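Local coordinates for protein 3,4-dihydroxybenzoate decarboxylase (Enterobacter cloacae, PDB 5NY5) that catalyses the reversible decarboxylation of 3,4-dihydroxybenzoate to catechol as a UbiD-family enzyme that depends on prenylated FMN, and can carboxylate catechols at the para position, at residues A[27-32]-A[58-63]; A[73-78]-A[316-321]; A[334-339]-A[353-358]; A[418-423]-A[463-468]; A[431-436]-A[456-461]. One frame throughout, in Å; residues are numbered along the deposited sequence.

Contact 1: residues A[27-32]-A[58-63]; sequences HPVDPN and MMFNSV
V29 faces V63 across a single backbone bridge, their CA atoms 5.3 Å apart. The hydrogen bond made between the two segments runs from V29 N to S62 O, 3.1 Å long with an N-H...O angle of 143°; V29 also bonds with the backbone of K64. The S62 carbonyl takes a CA-H...O contact from P28 as well, and a water lies between H27 O and S62 N, accepting from the latter. Among the side chains, V29 carries the apolar part: a chi1 of 71° sets CG1 between its own backbone N and carbonyl carbon, and from there it meets F60 CD1 at 3.5 Å, oblique to the ring. S62 OG lies beside the proline, 3.3 Å from P28 CA and 3.6 Å from P28 CB. Beyond the bridge, P31 CD rests on V63 CG1 at 3.8 Å. W486 of a second subunit meets the H27 ring edge-to-face. The loop 27-32 opens the beta-alpha-beta crossover of the N-terminal domain, leading from strand 22-25 into helix 34-42 and on to the parallel neighbour 57-60. L35 of that helix touches both V29 and F60, T25 of strand 22-25 also touches F60, and I71 of strand 70-73 lies against V63.

Contact 2: residues A[73-78]-A[316-321]; sequences VGMHAS and ILQTLV
V73 and L320 bring their CA atoms within 5.0 Å where the chain directions of 73-76 and 318-321 diverge by 86°, just as the two strands end. These strands, 70-73 and 316-319, are parallel neighbours in a four-stranded mixed sheet, to which the N-terminal domain gives 70-73 and the Rift-related domain the outer strand 316-319. The backbones meet through a CA-H...O contact from V73 CA to T319 O, 3.4 Å and nearly straight at 168°. A water accepting from M75 N donates to the same T319 carbonyl. On one side V73 CG1 packs against T319 CG2 at 3.7 Å, the two side chains running alongside each other, and against V321 CG2 at 3.8 Å. After V73 a type I turn from G74 to A77, closed by A77 N to G74 O, brings M75 and H76 round to Q318. The extended Q318 chain, with CG anti to the backbone N, carries its amide over to the turn. H76 ND1 is bonded to E326 OE2, and the H76 side chain is about 7 Å from that of I169, which binds prenylated FMN. Q318 NE2 ends 3.4 Å from M75 CB and 3.5 Å from H76 CE1, its amide plane 14° from that of the imidazole.

Contact 3: residues A[334-339]-A[353-358]; sequences PTEASI and NVYAHT
E336, a helical residue, spends a carboxylate oxygen on a strand amide: A356 N donates to E336 OE2 at 3.0 Å with an N-H...O angle of 166°. The hydrogen bond arrives on the anti side of the carboxylate, somewhat out of its plane. It joins helix 324-346 to strand 351-356, successive elements of the C-terminal domain; the helix packs against this outermost strand of a five-stranded mixed sheet with the axes of 334-339 and 353-356 7.5 Å apart and running roughly antiparallel (148°). A356 also centres an inverse gamma turn, so the bond holds the amide of the turn residue. R79 NH2 forms a salt bridge with the same OE2, which probably keeps the buried carboxylate ionised. The extended glutamate chain lies alongside Y355, and OE2 comes to the edge of that ring, in its plane, 3.5 Å from Y355 CD1, with the carboxylate and ring planes steeply inclined to each other. Apolar contacts flank the polar bond. V354 has CG1 placed between its backbone N and carbonyl carbon (chi1 49°), and this methyl meets E336 CB at 3.8 Å, while V354 CG2 touches I339 CG2 at 4.1 Å. Toward the start of the helical segment, T335 CB lies 4.0 Å from A356 CB. At the far end of the tyrosine, T358 N donates to Y355 OH at 3.2 Å.

Contact 4: residues A[418-423]-A[463-468]; sequences TTRMQG and CTVPWA
R420, the first residue after helix 410-419 to leave helical backbone angles, approaches C463 with its CA 5.2 Å from C463 CA. Its carbonyl oxygen takes a CA-H...O contact, R420 O to C463 CA at 3.3 Å with an angle of 142° at the hydrogen. The side chain then runs out straight from CG to NE and passes obliquely across V465. The methyl CG2 of V465 sits over one face of the guanidinium, displaced toward its rim and 3.4 Å from R420 NE. A water closes a bridge in the same region, accepting from R420 NH1 at 3.0 Å and donating to C463 O at 2.8 Å. Next comes selenomethionine M421, which meets the thiol of C463: M421 CG is 3.7 Å and M421 SE 3.9 Å from C463 SG, van der Waals packing. Together these residues fasten the end of helix 410-419 to the segment that follows strand 455-462 in the C-terminal part of the chain. Beyond them Q422 turns to another copy of the protein, where its OE1 accepts from C457 N of a neighbouring subunit. The chemistry suggests a buried positive charge that is probably compensated by D404, which forms a salt bridge with R420 NH1, while F473 O accepts from R420 NH2 and the V465 methyl supports the flat group from one face.

Contact 5: residues A[431-436]-A[456-461]; sequences PGIRGH and SCKTIF
I433 and S456 form an antiparallel hydrogen-bonded pair. I433 N donates to S456 O at 3.0 Å, and S456 N returns a bond to I433 O at 2.9 Å. G432 faces S456 as well, adding an extra residue to this side of the ladder, with the positive phi of 78° that favours glycine there. Near this corner the backbones come close, P431 CA lying 4.0 Å from C457 CA. The extra residue makes a G1 beta bulge at the corner of strand 427-434, an outermost strand of the C-terminal domain's mixed five-stranded sheet, where it pairs with 455-462. Side-chain hydrogen bonds to backbone carbonyls form the second group. K458 NZ donates to R434 O at 3.0 Å and also to L395 O, so two carbonyls hold the buried ammonium. The lysine gets there by an extended chain beyond CG, after a first torsion (chi1 -54°) that sets CG anti to the carbonyl carbon. S456 OG donates to C457 O at 2.7 Å. Apolar packing is the third kind. The lysine methylenes cross I433 at about a right angle, with K458 CE 3.6 Å from I433 CG2 and K458 CD 3.9 Å from I433 CB. Last is a bond between subunits: R434 NH1 donates to E378 O of a neighbouring subunit.

Along the chain the first three contacts come in series, and contact 5 is nested inside the loop closed by contact 4. Contacts 1 and 2 share a four-stranded sheet, centres about 13 Å apart, and meet through a probable hydrogen bond from M58 N to V73 O (2.8 Å). Strand 316-319 of contact 2 is followed by helix 324-346 of contact 3, about 21 Å away between centres. Contacts 3 and 5, about 18 Å apart between centres, reach opposite outer strands of the five-stranded sheet. Contacts 4 and 5 touch where M421 SE packs 4.1 Å from F461 CD1. Contact 2 thus joins two domains near flavin-binding residues, whereas contacts 4 and 5 lie far from them and border other subunits.

Contact 1: residues A[27-32]-A[58-63]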
# COMPACT_ATOMS: atom_id res chain seq x y z
N HIS A 27 31.98 35.15 -35.77
CA HIS A 27 31.58 34.17 -36.76
C HIS A 27 30.11 34.36 -37.09
O HIS A 27 29.29 34.47 -36.17
CB HIS A 27 31.84 32.75 -36.26
CG HIS A 27 31.95 31.73 -37.34
ND1 HIS A 27 31.00 30.76 -37.55
CD2 HIS A 27 32.90 31.53 -38.29
CE1 HIS A 27 31.35 30.00 -38.57
NE2 HIS A 27 32.50 30.45 -39.04
N PRO A 28 29.74 34.42 -38.36
CA PRO A 28 28.33 34.64 -38.71
C PRO A 28 27.46 33.50 -38.18
O PRO A 28 27.86 32.33 -38.22
CB PRO A 28 28.33 34.68 -40.24
CG PRO A 28 29.74 34.98 -40.61
CD PRO A 28 30.59 34.35 -39.56
N VAL A 29 26.29 33.85 -37.68
CA VAL A 29 25.35 32.89 -37.14
C VAL A 29 23.96 33.19 -37.68
O VAL A 29 23.60 34.36 -37.89
CB VAL A 29 25.36 32.89 -35.59
CG1 VAL A 29 24.72 34.16 -35.04
CG2 VAL A 29 24.68 31.65 -35.04
N ASP A 30 23.19 32.14 -37.94
CA ASP A 30 21.82 32.29 -38.43
C ASP A 30 20.88 32.39 -37.23
O ASP A 30 20.85 31.47 -36.41
CB ASP A 30 21.44 31.12 -39.31
CG ASP A 30 20.24 31.42 -40.20
OD1 ASP A 30 19.41 32.28 -39.84
OD2 ASP A 30 20.13 30.78 -41.27
N PRO A 31 20.11 33.47 -37.09
CA PRO A 31 19.17 33.55 -35.97
C PRO A 31 18.07 32.51 -36.03
O PRO A 31 17.41 32.27 -35.02
CB PRO A 31 18.60 34.97 -36.08
CG PRO A 31 18.78 35.33 -37.52
CD PRO A 31 20.06 34.68 -37.94
N ASN A 32 17.85 31.89 -37.19
CA ASN A 32 16.87 30.83 -37.33
C ASN A 32 17.54 29.51 -36.95
O ASN A 32 18.35 28.97 -37.70
CB ASN A 32 16.33 30.79 -38.76
CG ASN A 32 15.19 29.82 -38.92
OD1 ASN A 32 14.57 29.39 -37.94
ND2 ASN A 32 14.89 29.46 -40.16
N MSE A 58 26.83 34.89 -23.87
CA MSE A 58 27.41 34.97 -25.21
C MSE A 58 26.81 36.07 -26.07
O MSE A 58 25.60 36.23 -26.14
CB MSE A 58 27.25 33.63 -25.92
CG MSE A 58 28.10 33.47 -27.15
SE MSE A 58 28.25 31.60 -27.65
CE MSE A 58 29.41 31.79 -29.20
N MSE A 59 27.69 36.82 -26.72
CA MSE A 59 27.30 37.86 -27.65
C MSE A 59 27.64 37.46 -29.07
O MSE A 59 28.80 37.20 -29.39
CB MSE A 59 27.98 39.19 -27.30
CG MSE A 59 27.63 40.33 -28.24
SE MSE A 59 25.89 41.12 -27.84
CE MSE A 59 26.36 41.94 -26.13
N PHE A 60 26.63 37.41 -29.93
CA PHE A 60 26.82 37.09 -31.34
C PHE A 60 26.82 38.41 -32.11
O PHE A 60 25.76 38.99 -32.36
CB PHE A 60 25.73 36.14 -31.83
CG PHE A 60 25.81 34.77 -31.23
CD1 PHE A 60 26.39 33.72 -31.94
CD2 PHE A 60 25.33 34.52 -29.96
CE1 PHE A 60 26.46 32.45 -31.39
CE2 PHE A 60 25.40 33.25 -29.40
CZ PHE A 60 25.97 32.22 -30.12
N ASN A 61 28.01 38.88 -32.48
CA ASN A 61 28.17 40.17 -33.14
C ASN A 61 27.86 40.12 -34.63
O ASN A 61 27.60 41.17 -35.22
CB ASN A 61 29.59 40.70 -32.93
CG ASN A 61 29.82 41.22 -31.53
OD1 ASN A 61 28.92 41.79 -30.91
ND2 ASN A 61 31.03 41.02 -31.01
N SER A 62 27.89 38.94 -35.24
CA SER A 62 27.66 38.79 -36.67
C SER A 62 26.40 37.96 -36.87
O SER A 62 26.41 36.74 -36.68
CB SER A 62 28.86 38.14 -37.35
OG SER A 62 28.60 37.90 -38.72
N VAL A 63 25.31 38.62 -37.25
CA VAL A 63 24.02 37.98 -37.47
C VAL A 63 23.77 37.96 -38.97
O VAL A 63 23.78 39.01 -39.62
CB VAL A 63 22.89 38.71 -36.73
CG1 VAL A 63 21.58 37.97 -36.90
CG2 VAL A 63 23.24 38.87 -35.26
O HOH W 1 27.90 36.04 -34.40

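Contact 2: residues A[73-78]-A[316-321]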
# COMPACT_ATOMS: atom_id res chain seq x y z
N VAL A 73 22.65 36.18 -25.36
CA VAL A 73 21.97 35.06 -24.71
C VAL A 73 22.80 34.59 -23.53
O VAL A 73 24.03 34.72 -23.51
CB VAL A 73 21.71 33.88 -25.67
CG1 VAL A 73 20.76 34.28 -26.78
CG2 VAL A 73 23.02 33.37 -26.24
N GLY A 74 22.11 34.02 -22.53
CA GLY A 74 22.76 33.35 -21.43
C GLY A 74 23.14 34.22 -20.25
O GLY A 74 23.91 33.77 -19.40
N MSE A 75 22.62 35.44 -20.17
CA MSE A 75 23.05 36.38 -19.14
C MSE A 75 22.74 35.86 -17.74
O MSE A 75 23.57 35.98 -16.84
CB MSE A 75 22.38 37.74 -19.36
CG MSE A 75 23.02 38.91 -18.62
SE MSE A 75 24.91 39.25 -19.04
CE MSE A 75 24.89 38.85 -20.92
N HIS A 76 21.57 35.25 -17.56
CA HIS A 76 21.18 34.68 -16.28
C HIS A 76 21.34 33.17 -16.24
O HIS A 76 20.83 32.53 -15.32
CB HIS A 76 19.73 35.05 -15.95
CG HIS A 76 19.36 36.45 -16.33
ND1 HIS A 76 18.72 36.75 -17.51
CD2 HIS A 76 19.53 37.63 -15.68
CE1 HIS A 76 18.51 38.05 -17.58
NE2 HIS A 76 19.00 38.61 -16.48
N ALA A 77 22.04 32.58 -17.21
CA ALA A 77 22.15 31.12 -17.32
C ALA A 77 23.22 30.54 -16.41
O ALA A 77 23.94 29.62 -16.80
CB ALA A 77 22.42 30.74 -18.77
N SER A 78 23.33 31.04 -15.18
CA SER A 78 24.30 30.54 -14.21
C SER A 78 24.01 31.14 -12.83
O SER A 78 23.81 32.35 -12.71
CB SER A 78 25.73 30.87 -14.64
OG SER A 78 26.62 30.77 -13.55
N ILE A 316 21.66 46.16 -28.26
CA ILE A 316 21.85 44.74 -28.02
C ILE A 316 20.48 44.08 -27.88
O ILE A 316 19.63 44.55 -27.13
CB ILE A 316 22.70 44.52 -26.76
CG1 ILE A 316 24.08 45.15 -26.93
CG2 ILE A 316 22.81 43.04 -26.45
CD1 ILE A 316 24.88 45.20 -25.65
N LEU A 317 20.28 42.99 -28.61
CA LEU A 317 19.06 42.19 -28.48
C LEU A 317 19.33 41.06 -27.49
O LEU A 317 20.13 40.16 -27.77
CB LEU A 317 18.62 41.64 -29.84
CG LEU A 317 17.33 40.82 -29.82
CD1 LEU A 317 16.22 41.59 -29.13
CD2 LEU A 317 16.91 40.46 -31.24
N GLN A 318 18.68 41.11 -26.34
CA GLN A 318 18.85 40.11 -25.29
C GLN A 318 17.67 39.14 -25.29
O GLN A 318 16.52 39.57 -25.35
CB GLN A 318 18.99 40.76 -23.91
CG GLN A 318 19.13 39.77 -22.77
CD GLN A 318 19.31 40.44 -21.43
OE1 GLN A 318 19.06 41.64 -21.28
NE2 GLN A 318 19.75 39.68 -20.44
N THR A 319 17.97 37.85 -25.22
CA THR A 319 16.97 36.81 -25.09
C THR A 319 17.61 35.63 -24.37
O THR A 319 18.71 35.74 -23.83
CB THR A 319 16.39 36.43 -26.46
OG1 THR A 319 15.30 35.52 -26.29
CG2 THR A 319 17.46 35.78 -27.33
N LEU A 320 16.92 34.49 -24.36
CA LEU A 320 17.44 33.29 -23.72
C LEU A 320 17.39 32.13 -24.70
O LEU A 320 16.78 32.21 -25.77
CB LEU A 320 16.66 32.95 -22.44
CG LEU A 320 15.13 32.92 -22.44
CD1 LEU A 320 14.57 31.71 -23.16
CD2 LEU A 320 14.60 32.98 -21.02
N VAL A 321 18.04 31.03 -24.32
CA VAL A 321 18.04 29.79 -25.08
C VAL A 321 17.75 28.65 -24.11
O VAL A 321 18.33 28.59 -23.02
CB VAL A 321 19.38 29.57 -25.80
CG1 VAL A 321 19.43 28.18 -26.43
CG2 VAL A 321 19.61 30.64 -26.86
O HOH W 2 19.91 36.42 -21.73

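Contact 3: residues A[334-339]-A[353-358]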
# COMPACT_ATOMS: atom_id res chain seq x y z
N PRO A 334 12.77 33.17 -6.91
CA PRO A 334 11.51 33.42 -6.20
C PRO A 334 10.99 32.20 -5.47
O PRO A 334 10.48 32.32 -4.35
CB PRO A 334 10.55 33.86 -7.31
CG PRO A 334 11.43 34.36 -8.39
CD PRO A 334 12.65 33.51 -8.34
N THR A 335 11.12 31.02 -6.07
CA THR A 335 10.65 29.80 -5.43
C THR A 335 11.35 29.57 -4.10
O THR A 335 10.70 29.35 -3.08
CB THR A 335 10.86 28.60 -6.37
OG1 THR A 335 10.25 28.87 -7.63
CG2 THR A 335 10.26 27.35 -5.77
N GLU A 336 12.68 29.62 -4.11
CA GLU A 336 13.44 29.39 -2.88
C GLU A 336 13.13 30.44 -1.83
O GLU A 336 13.00 30.12 -0.64
CB GLU A 336 14.93 29.38 -3.18
CG GLU A 336 15.34 28.34 -4.21
CD GLU A 336 16.74 28.56 -4.73
OE1 GLU A 336 17.46 29.42 -4.17
OE2 GLU A 336 17.13 27.88 -5.70
N ALA A 337 13.00 31.70 -2.24
CA ALA A 337 12.80 32.78 -1.29
C ALA A 337 11.48 32.62 -0.53
O ALA A 337 11.44 32.72 0.70
CB ALA A 337 12.84 34.13 -2.01
N SER A 338 10.39 32.36 -1.26
CA SER A 338 9.10 32.22 -0.61
C SER A 338 9.04 30.96 0.25
O SER A 338 8.44 30.97 1.33
CB SER A 338 7.98 32.21 -1.65
OG SER A 338 8.20 31.21 -2.62
N ILE A 339 9.67 29.88 -0.20
CA ILE A 339 9.74 28.67 0.61
C ILE A 339 10.55 28.91 1.88
O ILE A 339 10.19 28.45 2.96
CB ILE A 339 10.32 27.50 -0.21
CG1 ILE A 339 9.34 27.08 -1.31
CG2 ILE A 339 10.65 26.32 0.68
CD1 ILE A 339 9.90 26.02 -2.23
N ASN A 353 18.88 25.74 4.05
CA ASN A 353 18.88 26.28 2.70
C ASN A 353 17.85 25.52 1.89
O ASN A 353 17.30 24.51 2.33
CB ASN A 353 20.27 26.18 2.06
CG ASN A 353 20.52 27.27 1.04
OD1 ASN A 353 19.59 27.90 0.53
ND2 ASN A 353 21.79 27.51 0.74
N VAL A 354 17.59 26.01 0.68
CA VAL A 354 16.62 25.40 -0.22
C VAL A 354 17.08 25.67 -1.65
O VAL A 354 17.56 26.75 -1.96
CB VAL A 354 15.19 25.91 0.04
CG1 VAL A 354 15.17 27.42 0.11
CG2 VAL A 354 14.22 25.40 -1.01
N TYR A 355 16.93 24.66 -2.51
CA TYR A 355 17.35 24.75 -3.90
C TYR A 355 16.17 24.35 -4.78
O TYR A 355 15.66 23.24 -4.66
CB TYR A 355 18.56 23.84 -4.17
CG TYR A 355 19.04 23.82 -5.61
CD1 TYR A 355 18.79 24.87 -6.48
CD2 TYR A 355 19.77 22.74 -6.09
CE1 TYR A 355 19.23 24.84 -7.78
CE2 TYR A 355 20.22 22.70 -7.40
CZ TYR A 355 19.95 23.76 -8.24
OH TYR A 355 20.39 23.73 -9.54
N ALA A 356 15.74 25.27 -5.63
CA ALA A 356 14.76 24.96 -6.68
C ALA A 356 15.55 24.34 -7.83
O ALA A 356 16.00 25.03 -8.75
CB ALA A 356 14.00 26.20 -7.11
N HIS A 357 15.71 23.02 -7.76
CA HIS A 357 16.69 22.33 -8.59
C HIS A 357 16.48 22.62 -10.07
O HIS A 357 15.34 22.72 -10.55
CB HIS A 357 16.61 20.82 -8.34
CG HIS A 357 17.84 20.08 -8.75
ND1 HIS A 357 18.22 19.93 -10.06
CD2 HIS A 357 18.79 19.46 -8.01
CE1 HIS A 357 19.34 19.24 -10.12
NE2 HIS A 357 19.71 18.94 -8.89
N THR A 358 17.59 22.76 -10.79
CA THR A 358 17.53 23.08 -12.21
C THR A 358 16.93 21.96 -13.04
O THR A 358 16.46 22.21 -14.15
CB THR A 358 18.94 23.42 -12.73
OG1 THR A 358 18.87 23.79 -14.11
CG2 THR A 358 19.86 22.23 -12.58

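Contact 4: residues A[418-423]-A[463-468]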
# COMPACT_ATOMS: atom_id res chain seq x y z
N THR A 418 20.68 7.20 -1.46
CA THR A 418 21.21 5.85 -1.51
C THR A 418 21.51 5.28 -0.13
O THR A 418 21.15 4.14 0.16
CB THR A 418 22.48 5.82 -2.38
OG1 THR A 418 22.12 5.97 -3.76
CG2 THR A 418 23.23 4.52 -2.20
N THR A 419 22.15 6.06 0.74
CA THR A 419 22.60 5.57 2.04
C THR A 419 21.78 6.09 3.20
O THR A 419 22.04 5.70 4.34
CB THR A 419 24.07 5.93 2.27
OG1 THR A 419 24.18 7.34 2.51
CG2 THR A 419 24.91 5.56 1.05
N ARG A 420 20.81 6.96 2.96
CA ARG A 420 20.02 7.57 4.02
C ARG A 420 18.54 7.48 3.70
O ARG A 420 17.77 8.43 3.93
CB ARG A 420 20.45 9.02 4.25
CG ARG A 420 21.82 9.14 4.88
CD ARG A 420 22.27 10.58 4.99
NE ARG A 420 23.47 10.69 5.81
CZ ARG A 420 24.07 11.84 6.10
NH1 ARG A 420 23.59 12.98 5.64
NH2 ARG A 420 25.16 11.84 6.86
N MSE A 421 18.11 6.34 3.20
CA MSE A 421 16.76 6.20 2.69
C MSE A 421 16.38 4.74 2.49
O MSE A 421 17.15 3.95 1.95
CB MSE A 421 16.64 6.94 1.36
CG MSE A 421 15.33 7.65 1.15
SE MSE A 421 14.89 7.73 -0.73
CE MSE A 421 14.77 5.82 -1.06
N GLN A 422 15.18 4.38 2.94
CA GLN A 422 14.60 3.07 2.69
C GLN A 422 13.27 3.26 1.97
O GLN A 422 12.39 3.97 2.47
CB GLN A 422 14.42 2.29 3.99
CG GLN A 422 15.73 1.77 4.58
CD GLN A 422 16.37 0.66 3.75
OE1 GLN A 422 15.70 -0.00 2.96
NE2 GLN A 422 17.67 0.46 3.92
N GLY A 423 13.13 2.63 0.80
CA GLY A 423 12.00 2.92 -0.07
C GLY A 423 10.65 2.67 0.56
O GLY A 423 9.66 3.32 0.20
N CYS A 463 15.26 11.93 3.03
CA CYS A 463 16.61 11.40 3.09
C CYS A 463 17.39 11.94 4.27
O CYS A 463 18.62 11.96 4.24
CB CYS A 463 17.35 11.69 1.79
SG CYS A 463 16.49 11.09 0.35
N THR A 464 16.70 12.41 5.31
CA THR A 464 17.35 12.86 6.52
C THR A 464 17.55 11.68 7.46
O THR A 464 16.75 10.74 7.50
CB THR A 464 16.53 13.95 7.22
OG1 THR A 464 15.32 13.40 7.75
CG2 THR A 464 16.18 15.05 6.23
N VAL A 465 18.64 11.73 8.21
CA VAL A 465 18.93 10.67 9.18
C VAL A 465 17.95 10.77 10.34
O VAL A 465 17.77 11.87 10.89
CB VAL A 465 20.37 10.78 9.67
CG1 VAL A 465 20.69 9.66 10.64
CG2 VAL A 465 21.33 10.76 8.50
N PRO A 466 17.27 9.69 10.72
CA PRO A 466 16.42 9.73 11.91
C PRO A 466 17.22 10.20 13.11
O PRO A 466 18.37 9.83 13.29
CB PRO A 466 15.96 8.28 12.06
CG PRO A 466 16.06 7.71 10.70
CD PRO A 466 17.24 8.37 10.06
N TRP A 467 16.58 11.04 13.94
CA TRP A 467 17.28 11.68 15.04
C TRP A 467 18.02 10.67 15.91
O TRP A 467 19.15 10.92 16.33
CB TRP A 467 16.29 12.48 15.90
CG TRP A 467 16.85 12.86 17.22
CD1 TRP A 467 16.67 12.20 18.41
CD2 TRP A 467 17.70 13.97 17.50
NE1 TRP A 467 17.35 12.85 19.41
CE2 TRP A 467 18.00 13.93 18.88
CE3 TRP A 467 18.24 14.99 16.72
CZ2 TRP A 467 18.81 14.88 19.49
CZ3 TRP A 467 19.05 15.93 17.33
CH2 TRP A 467 19.32 15.87 18.70
N ALA A 468 17.39 9.53 16.18
CA ALA A 468 17.98 8.55 17.09
C ALA A 468 19.22 7.88 16.53
O ALA A 468 20.00 7.32 17.30
CB ALA A 468 16.94 7.49 17.45
O HOH W 3 20.76 13.66 4.98

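Contact 5: residues A[431-436]-A[456-461]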
# COMPACT_ATOMS: atom_id res chain seq x y z
N PRO A 431 -1.40 11.59 -3.91
CA PRO A 431 -2.07 11.59 -5.21
C PRO A 431 -3.12 12.68 -5.33
O PRO A 431 -3.69 13.16 -4.35
CB PRO A 431 -2.72 10.20 -5.27
CG PRO A 431 -2.93 9.84 -3.84
CD PRO A 431 -1.77 10.42 -3.09
N GLY A 432 -3.37 13.07 -6.58
CA GLY A 432 -4.47 13.95 -6.91
C GLY A 432 -4.28 15.42 -6.62
O GLY A 432 -5.27 16.14 -6.46
N ILE A 433 -3.04 15.91 -6.56
CA ILE A 433 -2.76 17.30 -6.24
C ILE A 433 -2.40 18.03 -7.52
O ILE A 433 -1.51 17.60 -8.26
CB ILE A 433 -1.64 17.42 -5.20
CG1 ILE A 433 -1.86 16.43 -4.06
CG2 ILE A 433 -1.57 18.84 -4.66
CD1 ILE A 433 -3.13 16.69 -3.29
N ARG A 434 -3.08 19.14 -7.79
CA ARG A 434 -2.77 19.92 -8.99
C ARG A 434 -1.33 20.41 -8.95
O ARG A 434 -0.85 20.90 -7.92
CB ARG A 434 -3.73 21.10 -9.14
CG ARG A 434 -3.38 21.98 -10.33
CD ARG A 434 -4.59 22.71 -10.87
NE ARG A 434 -5.69 21.80 -11.15
CZ ARG A 434 -5.85 21.13 -12.29
NH1 ARG A 434 -6.90 20.33 -12.44
NH2 ARG A 434 -4.98 21.27 -13.27
N GLY A 435 -0.64 20.27 -10.07
CA GLY A 435 0.75 20.65 -10.16
C GLY A 435 1.00 21.67 -11.25
O GLY A 435 1.07 22.87 -10.98
N HIS A 436 1.13 21.20 -12.49
CA HIS A 436 1.42 22.10 -13.60
C HIS A 436 1.09 21.38 -14.91
O HIS A 436 1.36 20.19 -15.05
CB HIS A 436 2.88 22.55 -13.59
CG HIS A 436 3.14 23.79 -14.38
ND1 HIS A 436 2.96 23.85 -15.74
CD2 HIS A 436 3.57 25.02 -14.00
CE1 HIS A 436 3.26 25.07 -16.17
NE2 HIS A 436 3.63 25.79 -15.13
N SER A 456 -1.18 15.76 -10.46
CA SER A 456 -0.04 14.87 -10.29
C SER A 456 -0.12 14.17 -8.94
O SER A 456 -0.85 14.58 -8.03
CB SER A 456 1.28 15.64 -10.38
OG SER A 456 2.39 14.81 -10.12
N CYS A 457 0.65 13.09 -8.83
CA CYS A 457 1.06 12.57 -7.55
C CYS A 457 2.33 13.30 -7.14
O CYS A 457 3.26 13.45 -7.94
CB CYS A 457 1.30 11.06 -7.62
SG CYS A 457 1.89 10.32 -6.09
N LYS A 458 2.36 13.80 -5.91
CA LYS A 458 3.50 14.52 -5.39
C LYS A 458 4.17 13.68 -4.32
O LYS A 458 3.50 13.08 -3.48
CB LYS A 458 3.07 15.88 -4.83
CG LYS A 458 2.28 16.70 -5.84
CD LYS A 458 2.20 18.17 -5.46
CE LYS A 458 1.53 18.97 -6.57
NZ LYS A 458 1.62 20.44 -6.32
N THR A 459 5.50 13.61 -4.36
CA THR A 459 6.25 12.66 -3.57
C THR A 459 7.26 13.39 -2.69
O THR A 459 7.96 14.29 -3.15
CB THR A 459 6.98 11.65 -4.47
OG1 THR A 459 6.04 11.07 -5.37
CG2 THR A 459 7.60 10.55 -3.63
N ILE A 460 7.31 12.99 -1.42
CA ILE A 460 8.28 13.52 -0.46
C ILE A 460 9.30 12.42 -0.20
O ILE A 460 8.96 11.37 0.38
CB ILE A 460 7.60 13.98 0.83
CG1 ILE A 460 6.55 15.05 0.53
CG2 ILE A 460 8.63 14.50 1.81
CD1 ILE A 460 5.73 15.48 1.74
N PHE A 461 10.54 12.64 -0.62
CA PHE A 461 11.64 11.74 -0.32
C PHE A 461 12.34 12.25 0.93
O PHE A 461 13.00 13.30 0.89
CB PHE A 461 12.62 11.65 -1.49
CG PHE A 461 12.02 11.09 -2.74
CD1 PHE A 461 12.13 9.74 -3.04
CD2 PHE A 461 11.36 11.91 -3.64
CE1 PHE A 461 11.58 9.22 -4.20
CE2 PHE A 461 10.82 11.40 -4.80
CZ PHE A 461 10.93 10.05 -5.08